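Local coordinates for uncharacterized protein (Chaetomium thermophilum, PDB 3LPZ) that probably acts in the Get pathway of tail-anchored protein biogenesis, as a Get4-family alpha-solenoid that binds Get5, at residues A[258-264]-A[289-295]; A[62-67]-A[102-107]; A[189-194]-A[209-213]. All blocks are in the same frame, centred on the assembly; numbering follows the deposited sequence. Where two conformers were deposited one is given.

Interaction 1 (A[258-264]-A[289-295])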
# COMPACT_ATOMS: atom_id res chain seq x y z
N GLY A 258 -9.33 -21.15 12.81
CA GLY A 258 -8.28 -21.67 11.96
C GLY A 258 -8.05 -23.16 12.03
O GLY A 258 -6.95 -23.60 12.35
N SER A 259 -9.08 -23.93 11.70
CA SER A 259 -8.98 -25.38 11.61
C SER A 259 -8.23 -25.72 10.31
O SER A 259 -8.69 -25.37 9.23
CB SER A 259 -10.38 -26.00 11.64
OG SER A 259 -10.35 -27.41 11.43
N PRO A 260 -7.07 -26.39 10.42
CA PRO A 260 -6.33 -26.83 9.23
C PRO A 260 -7.17 -27.73 8.31
O PRO A 260 -6.97 -27.71 7.09
CB PRO A 260 -5.16 -27.64 9.82
CG PRO A 260 -5.07 -27.24 11.25
CD PRO A 260 -6.44 -26.83 11.68
N ASP A 261 -8.09 -28.50 8.89
CA ASP A 261 -9.04 -29.33 8.15
C ASP A 261 -9.83 -28.53 7.12
O ASP A 261 -10.06 -28.99 6.00
CB ASP A 261 -10.05 -29.98 9.11
CG ASP A 261 -9.41 -30.96 10.08
OD1 ASP A 261 -8.32 -31.52 9.77
OD2 ASP A 261 -10.01 -31.17 11.16
N LEU A 262 -10.27 -27.34 7.54
CA LEU A 262 -11.01 -26.41 6.69
C LEU A 262 -10.19 -25.99 5.48
O LEU A 262 -10.68 -26.04 4.35
CB LEU A 262 -11.34 -25.15 7.49
CG LEU A 262 -12.63 -25.07 8.30
CD1 LEU A 262 -12.47 -24.01 9.43
CD2 LEU A 262 -13.79 -24.74 7.38
N PHE A 263 -8.95 -25.57 5.74
CA PHE A 263 -8.05 -25.08 4.70
C PHE A 263 -7.73 -26.18 3.70
O PHE A 263 -7.73 -25.95 2.49
CB PHE A 263 -6.75 -24.52 5.28
CG PHE A 263 -5.85 -23.89 4.25
CD1 PHE A 263 -6.08 -22.60 3.80
CD2 PHE A 263 -4.80 -24.62 3.69
CE1 PHE A 263 -5.25 -22.03 2.82
CE2 PHE A 263 -3.99 -24.08 2.70
CZ PHE A 263 -4.21 -22.77 2.27
N ARG A 264 -7.47 -27.38 4.23
CA ARG A 264 -7.12 -28.51 3.39
C ARG A 264 -8.32 -28.89 2.52
O ARG A 264 -8.17 -29.09 1.33
CB ARG A 264 -6.64 -29.70 4.24
CG ARG A 264 -5.23 -29.51 4.79
CD ARG A 264 -4.66 -30.81 5.38
NE ARG A 264 -3.50 -30.51 6.22
CZ ARG A 264 -3.54 -30.35 7.54
NH1 ARG A 264 -4.69 -30.50 8.20
NH2 ARG A 264 -2.43 -30.06 8.21
N ALA A 289 -1.76 -20.28 4.97
CA ALA A 289 -1.84 -21.57 5.69
C ALA A 289 -0.95 -21.62 6.94
O ALA A 289 -1.35 -22.17 7.97
CB ALA A 289 -1.47 -22.77 4.76
N GLU A 290 0.25 -21.06 6.84
CA GLU A 290 1.11 -20.92 8.02
C GLU A 290 0.55 -19.95 9.06
O GLU A 290 0.45 -20.31 10.23
CB GLU A 290 2.53 -20.56 7.61
CG GLU A 290 3.57 -20.62 8.74
CD GLU A 290 4.96 -20.25 8.24
OE1 GLU A 290 5.29 -19.04 8.18
OE2 GLU A 290 5.72 -21.16 7.87
N MET A 291 0.16 -18.75 8.63
CA MET A 291 -0.28 -17.69 9.54
C MET A 291 -1.57 -18.02 10.30
O MET A 291 -1.68 -17.75 11.50
CB MET A 291 -0.48 -16.38 8.79
CG MET A 291 0.79 -15.80 8.23
SD MET A 291 0.46 -14.37 7.19
CE MET A 291 0.23 -13.10 8.44
N TYR A 292 -2.54 -18.60 9.61
CA TYR A 292 -3.89 -18.76 10.17
C TYR A 292 -4.26 -20.18 10.56
O TYR A 292 -5.23 -20.41 11.31
CB TYR A 292 -4.94 -18.20 9.18
CG TYR A 292 -4.75 -16.71 8.95
CD1 TYR A 292 -5.24 -15.78 9.86
CD2 TYR A 292 -4.01 -16.24 7.85
CE1 TYR A 292 -5.03 -14.40 9.68
CE2 TYR A 292 -3.80 -14.86 7.65
CZ TYR A 292 -4.30 -13.94 8.58
OH TYR A 292 -4.10 -12.58 8.39
N PHE A 293 -3.53 -21.14 10.02
CA PHE A 293 -3.92 -22.53 10.19
C PHE A 293 -2.82 -23.39 10.78
O PHE A 293 -3.01 -24.59 10.99
CB PHE A 293 -4.43 -23.11 8.87
CG PHE A 293 -5.60 -22.35 8.31
CD1 PHE A 293 -6.88 -22.52 8.84
CD2 PHE A 293 -5.42 -21.45 7.26
CE1 PHE A 293 -7.96 -21.80 8.33
CE2 PHE A 293 -6.50 -20.72 6.74
CZ PHE A 293 -7.76 -20.89 7.27
N GLY A 294 -1.67 -22.77 11.05
CA GLY A 294 -0.53 -23.48 11.64
C GLY A 294 0.07 -24.54 10.72
O GLY A 294 0.78 -25.42 11.19
N ILE A 295 -0.21 -24.48 9.42
CA ILE A 295 0.38 -25.41 8.44
C ILE A 295 1.74 -24.89 7.97
O ILE A 295 1.81 -23.87 7.27
CB ILE A 295 -0.57 -25.66 7.25
CG1 ILE A 295 -1.91 -26.20 7.74
CG2 ILE A 295 0.06 -26.60 6.23
CD1 ILE A 295 -3.06 -26.06 6.73

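Interaction 2 (A[62-67]-A[102-107])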
# COMPACT_ATOMS: atom_id res chain seq x y z
N SER A 62 8.18 26.12 0.39
CA SER A 62 8.05 24.96 -0.47
C SER A 62 6.68 24.94 -1.15
O SER A 62 6.59 24.76 -2.37
CB SER A 62 8.22 23.64 0.30
OG SER A 62 7.85 22.57 -0.57
N GLN A 63 5.63 25.10 -0.35
CA GLN A 63 4.28 25.11 -0.88
C GLN A 63 4.06 26.27 -1.87
O GLN A 63 3.43 26.08 -2.94
CB GLN A 63 3.23 25.08 0.24
CG GLN A 63 3.35 23.80 1.07
CD GLN A 63 2.43 23.74 2.26
OE1 GLN A 63 1.58 24.59 2.42
NE2 GLN A 63 2.60 22.72 3.12
N THR A 64 4.58 27.45 -1.54
CA THR A 64 4.47 28.58 -2.48
C THR A 64 5.14 28.29 -3.83
O THR A 64 4.59 28.62 -4.91
CB THR A 64 5.01 29.90 -1.90
OG1 THR A 64 4.27 30.22 -0.72
CG2 THR A 64 4.85 31.04 -2.91
N LEU A 65 6.33 27.70 -3.78
CA LEU A 65 7.06 27.37 -5.00
C LEU A 65 6.27 26.35 -5.81
O LEU A 65 6.12 26.49 -7.02
CB LEU A 65 8.44 26.83 -4.69
CG LEU A 65 9.48 27.88 -4.31
CD1 LEU A 65 10.59 27.29 -3.47
CD2 LEU A 65 10.04 28.56 -5.56
N LEU A 66 5.78 25.32 -5.12
CA LEU A 66 4.97 24.29 -5.78
C LEU A 66 3.69 24.86 -6.42
O LEU A 66 3.33 24.45 -7.52
CB LEU A 66 4.63 23.11 -4.83
CG LEU A 66 5.85 22.29 -4.37
CD1 LEU A 66 5.51 21.35 -3.16
CD2 LEU A 66 6.42 21.48 -5.53
N ARG A 67 3.02 25.78 -5.73
CA ARG A 67 1.84 26.48 -6.30
C ARG A 67 2.20 27.36 -7.49
O ARG A 67 1.36 27.59 -8.34
CB ARG A 67 1.16 27.38 -5.28
CG ARG A 67 0.27 26.67 -4.33
CD ARG A 67 -0.42 27.63 -3.39
NE ARG A 67 -0.83 26.91 -2.20
CZ ARG A 67 -1.96 26.20 -2.08
NH1 ARG A 67 -2.84 26.11 -3.08
NH2 ARG A 67 -2.22 25.57 -0.94
N GLY A 102 0.52 18.72 2.91
CA GLY A 102 0.33 19.99 2.21
C GLY A 102 1.31 20.11 1.03
O GLY A 102 0.93 20.61 -0.05
N CYS A 103 2.56 19.70 1.23
CA CYS A 103 3.54 19.70 0.12
C CYS A 103 3.19 18.66 -0.95
O CYS A 103 3.16 18.97 -2.17
CB CYS A 103 4.97 19.44 0.62
SG CYS A 103 5.63 20.76 1.69
N LEU A 104 2.91 17.44 -0.49
CA LEU A 104 2.60 16.30 -1.37
C LEU A 104 1.54 16.61 -2.42
O LEU A 104 1.72 16.31 -3.62
CB LEU A 104 2.12 15.10 -0.54
CG LEU A 104 1.84 13.79 -1.32
CD1 LEU A 104 3.11 13.31 -2.00
CD2 LEU A 104 1.26 12.65 -0.40
N ARG A 105 0.44 17.20 -1.96
CA ARG A 105 -0.71 17.42 -2.81
C ARG A 105 -0.46 18.54 -3.83
O ARG A 105 -1.21 18.68 -4.78
CB ARG A 105 -1.94 17.74 -1.97
CG ARG A 105 -2.40 16.54 -1.13
CD ARG A 105 -3.77 16.85 -0.54
NE ARG A 105 -4.31 15.81 0.37
CZ ARG A 105 -4.93 14.70 -0.02
NH1 ARG A 105 -5.07 14.43 -1.32
NH2 ARG A 105 -5.41 13.85 0.89
N LEU A 106 0.59 19.34 -3.63
CA LEU A 106 0.90 20.40 -4.58
C LEU A 106 1.90 20.05 -5.68
O LEU A 106 2.10 20.84 -6.60
CB LEU A 106 1.31 21.69 -3.85
CG LEU A 106 0.22 22.38 -3.00
CD1 LEU A 106 0.88 23.40 -2.05
CD2 LEU A 106 -0.84 23.07 -3.86
N PHE A 107 2.52 18.87 -5.61
CA PHE A 107 3.38 18.42 -6.70
C PHE A 107 2.55 18.04 -7.92
O PHE A 107 1.47 17.45 -7.76
CB PHE A 107 4.12 17.14 -6.33
CG PHE A 107 5.32 17.33 -5.46
CD1 PHE A 107 5.19 17.25 -4.07
CD2 PHE A 107 6.59 17.48 -6.02
CE1 PHE A 107 6.32 17.37 -3.24
CE2 PHE A 107 7.70 17.61 -5.21
CZ PHE A 107 7.58 17.53 -3.82
O HOH W 1 3.96 21.93 -8.65

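Interaction 3 (A[189-194]-A[209-213])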
# COMPACT_ATOMS: atom_id res chain seq x y z
N TYR A 189 -8.94 -10.17 -9.35
CA TYR A 189 -8.85 -8.80 -8.86
C TYR A 189 -9.33 -8.72 -7.44
O TYR A 189 -8.75 -7.97 -6.64
CB TYR A 189 -9.61 -7.84 -9.78
CG TYR A 189 -8.91 -7.72 -11.12
CD1 TYR A 189 -7.81 -6.86 -11.29
CD2 TYR A 189 -9.27 -8.54 -12.20
CE1 TYR A 189 -7.14 -6.78 -12.52
CE2 TYR A 189 -8.61 -8.46 -13.43
CZ TYR A 189 -7.54 -7.58 -13.57
OH TYR A 189 -6.88 -7.52 -14.76
N CYS A 190 -10.32 -9.53 -7.09
CA CYS A 190 -10.75 -9.59 -5.70
C CYS A 190 -9.58 -10.05 -4.81
O CYS A 190 -9.34 -9.44 -3.75
CB CYS A 190 -11.98 -10.50 -5.55
SG CYS A 190 -12.69 -10.41 -3.91
N ALA A 191 -8.84 -11.07 -5.28
CA ALA A 191 -7.71 -11.62 -4.54
C ALA A 191 -6.60 -10.59 -4.33
O ALA A 191 -6.02 -10.58 -3.28
CB ALA A 191 -7.16 -12.88 -5.19
N ARG A 192 -6.35 -9.73 -5.32
CA ARG A 192 -5.38 -8.63 -5.16
C ARG A 192 -5.75 -7.62 -4.07
O ARG A 192 -4.87 -6.93 -3.56
CB ARG A 192 -5.14 -7.90 -6.50
CG ARG A 192 -4.52 -8.82 -7.58
CD ARG A 192 -4.14 -8.02 -8.86
NE ARG A 192 -2.93 -7.21 -8.65
CZ ARG A 192 -1.69 -7.70 -8.64
NH1 ARG A 192 -1.45 -9.01 -8.84
NH2 ARG A 192 -0.66 -6.88 -8.46
N ALA A 193 -7.04 -7.52 -3.74
CA ALA A 193 -7.50 -6.62 -2.65
C ALA A 193 -7.62 -7.33 -1.33
O ALA A 193 -7.61 -6.65 -0.29
CB ALA A 193 -8.86 -6.00 -2.97
N VAL A 194 -7.79 -8.65 -1.35
CA VAL A 194 -8.08 -9.42 -0.13
C VAL A 194 -6.86 -10.12 0.45
O VAL A 194 -6.57 -9.95 1.63
CB VAL A 194 -9.19 -10.47 -0.37
CG1 VAL A 194 -9.31 -11.42 0.82
CG2 VAL A 194 -10.52 -9.76 -0.63
N ALA A 209 -12.31 -5.15 2.17
CA ALA A 209 -12.02 -5.16 0.72
C ALA A 209 -12.93 -6.16 -0.00
O ALA A 209 -13.50 -5.87 -1.04
CB ALA A 209 -10.55 -5.49 0.46
N TYR A 210 -13.10 -7.34 0.58
CA TYR A 210 -13.99 -8.35 0.02
C TYR A 210 -15.44 -7.83 -0.10
O TYR A 210 -16.09 -7.97 -1.15
CB TYR A 210 -13.94 -9.58 0.92
CG TYR A 210 -15.04 -10.55 0.63
CD1 TYR A 210 -14.94 -11.45 -0.44
CD2 TYR A 210 -16.21 -10.57 1.42
CE1 TYR A 210 -15.97 -12.34 -0.72
CE2 TYR A 210 -17.24 -11.47 1.14
CZ TYR A 210 -17.10 -12.35 0.07
OH TYR A 210 -18.13 -13.25 -0.20
N ARG A 211 -15.94 -7.21 0.95
CA ARG A 211 -17.31 -6.73 0.92
C ARG A 211 -17.47 -5.63 -0.14
O ARG A 211 -18.41 -5.65 -0.94
CB ARG A 211 -17.74 -6.24 2.30
CG ARG A 211 -17.81 -7.41 3.31
CD ARG A 211 -18.53 -7.00 4.58
NE ARG A 211 -17.66 -6.31 5.52
CZ ARG A 211 -17.21 -6.86 6.65
NH1 ARG A 211 -17.54 -8.11 7.00
NH2 ARG A 211 -16.44 -6.15 7.45
N ILE A 212 -16.55 -4.68 -0.17
CA ILE A 212 -16.62 -3.60 -1.18
C ILE A 212 -16.53 -4.14 -2.61
O ILE A 212 -17.34 -3.74 -3.48
CB ILE A 212 -15.55 -2.51 -0.93
CG1 ILE A 212 -15.78 -1.79 0.42
CG2 ILE A 212 -15.46 -1.51 -2.11
CD1 ILE A 212 -17.10 -0.93 0.55
N PHE A 213 -15.58 -5.04 -2.86
CA PHE A 213 -15.38 -5.51 -4.24
C PHE A 213 -16.64 -6.28 -4.69
O PHE A 213 -17.16 -6.06 -5.80
CB PHE A 213 -14.14 -6.42 -4.32
CG PHE A 213 -13.84 -6.90 -5.70
CD1 PHE A 213 -14.50 -8.02 -6.24
CD2 PHE A 213 -12.89 -6.23 -6.49
CE1 PHE A 213 -14.21 -8.46 -7.56
CE2 PHE A 213 -12.60 -6.66 -7.79
CZ PHE A 213 -13.27 -7.78 -8.33

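Interaction 1 (A[258-264]-A[289-295])
Phe293, in the last turn of helix 282-293, packs its ring against the start of helix 260-269, and the two helix ends meet through carbon contacts and one CA-H...O contact. CB of Phe263 sits almost squarely over one face of the Phe293 ring, 3.8 Å from the centroid and 9° off the normal, a CH-pi contact; CB of Tyr292 lies over the opposite face. Phe263 reaches across to helix 282-293 because its first torsion (chi1 -175°) swings CG away from the backbone N, and there the methyl group of Ala289 makes a second CH-pi contact, 3.9 Å from the centroid of the Phe263 ring. The rings of Phe263 and Phe293 meet obliquely, centroids 5.1 Å apart and planes at 34°. Beyond the helix end, CD1 of Ile295 approaches CD2 of Phe263 at 3.8 Å and also touches CB of Pro260, while the guanidinium of Arg264 lays one face over that same methyl. CG of Pro260 lies 3.4 Å from the carbonyl O of Phe293, and CA of Gly258 makes the CA-H...O contact with O of Tyr292. Were Phe293 cut back to an alanine, the gap left beneath Phe263 CB and beside the 258-260 backbone would probably leave the Phe263 ring less firmly held on that side. Helix 243-256 borders the same cluster, with Leu251 against Phe263 and Ser254 against Phe293. The chemistry is therefore that of interlocking carbon surfaces: the fit rests on ring orientation and shape, with the charged arginine contributing the flat side of its guanidinium to an apolar partner.

Interaction 2 (A[62-67]-A[102-107])
Helix-to-helix packing in an alpha-solenoid is exemplified by the C-terminal turns of helix 51-67 meeting the last part of helix 94-104 together with the type I beta turn from Leu104 to Phe107. Leu66 and Leu106 form the centre of the contact, their CB atoms 3.7 Å apart. The branches of Leu66 divide the work: CD1 comes to 3.5 Å from the carbonyl O of Cys103, whereas CD2 stands over one face of the Phe107 ring, 4.2 Å from its centroid and 16° off the normal, a CH-pi contact. Leu106 is divided in a similar way. Its CD1 lies 3.7 Å from CB of Gln63, and its CD2 rests over the centre of the Arg67 guanidinium, 3.7 Å from NH1. The extended run of Arg67 from CG to NE carries the flat group across this leucine. Gln63 keeps CG anti to its carbonyl carbon (chi1 -62°) and stretches onward, bringing NE2 within 3.6 Å of the backbone N of Cys103, beside Gly102, where a CB would run into the amide as it is placed here. Cys103 turns SG toward OG of Ser62, 3.6 Å away, although that hydroxyl is hydrogen-bonded to the carbonyl O of Gly74. A single water donates to both Leu66 O and Leu106 O, bridging the carbonyls of the two leucines. Helix 71-88 covers Ser62 and Cys103 through Ala78, and Phe117 of helix 112-128 meets the Phe107 ring. Helices 51-67 and 94-104 thus pack beside each other across the intervening helix 71-88, as stacked helices do in an alpha-solenoid.

Interaction 3 (A[189-194]-A[209-213])
Cys190 lies against the ring of Phe213, with CB over one face at 3.8 Å from the centroid and 22° off the normal, a CH-pi contact. Its SG takes an oblique position, 4.5 Å from the same centroid, which makes this a cysteine sulfur-aromatic contact; the first torsion, with SG anti to the backbone N (chi1 -171°), carries the sulfur of Cys190 to within 4.3 Å of CD1 of Tyr210. Phe213 in turn extends from its helix with CG anti to its backbone N, and CE2 reaches CB of Tyr189 at 3.8 Å. One turn on, the helices come close through small residues: the CB atoms of Ala193 and Ala209 are 3.9 Å apart, and CB of Ala209 lies 3.2 Å from O of Ala193, a buried carbonyl oxygen with no polar partner in the model. CG2 of Val194 packs against CB of Tyr210 at 3.8 Å, the two side chains running side by side in the same direction.

The next shell fixes these groups. Tyr175 meets the Phe213 ring edge-to-face, the hydroxyl of Tyr210 bonds to Ser249 and to the backbone N of Arg237, and that of Tyr189 to Asp181. Leu245 and Leu252 of helix 243-256 cover Cys190 and Val194. Successive helices 186-199 and 203-220, whose short segments approach to 9.1 Å between axes with directions 149° apart, form the antiparallel helical hairpin from which alpha-solenoids are built.

Overall arrangement
Followed from the N terminus, the three contacts close in series, with none nested inside or crossing another. Interaction 2 comes first and closes a loop of 34 residues, joining helix 51-67 to helix 94-104 across the intervening helix 71-88. Interaction 3 closes the shortest loop, 14 residues, between the consecutive helices 186-199 and 203-220. Interaction 1 closes 24 residues near the C-terminal end of the solenoid, bringing helix 260-269 to helix 282-293. Interactions 1 and 2 lie on opposite sides of the chain's centre, their own centres about 48 Å apart. Interactions 1 and 3 are nearer, about 8 Å between nearest atoms, and helix 243-256 touches both.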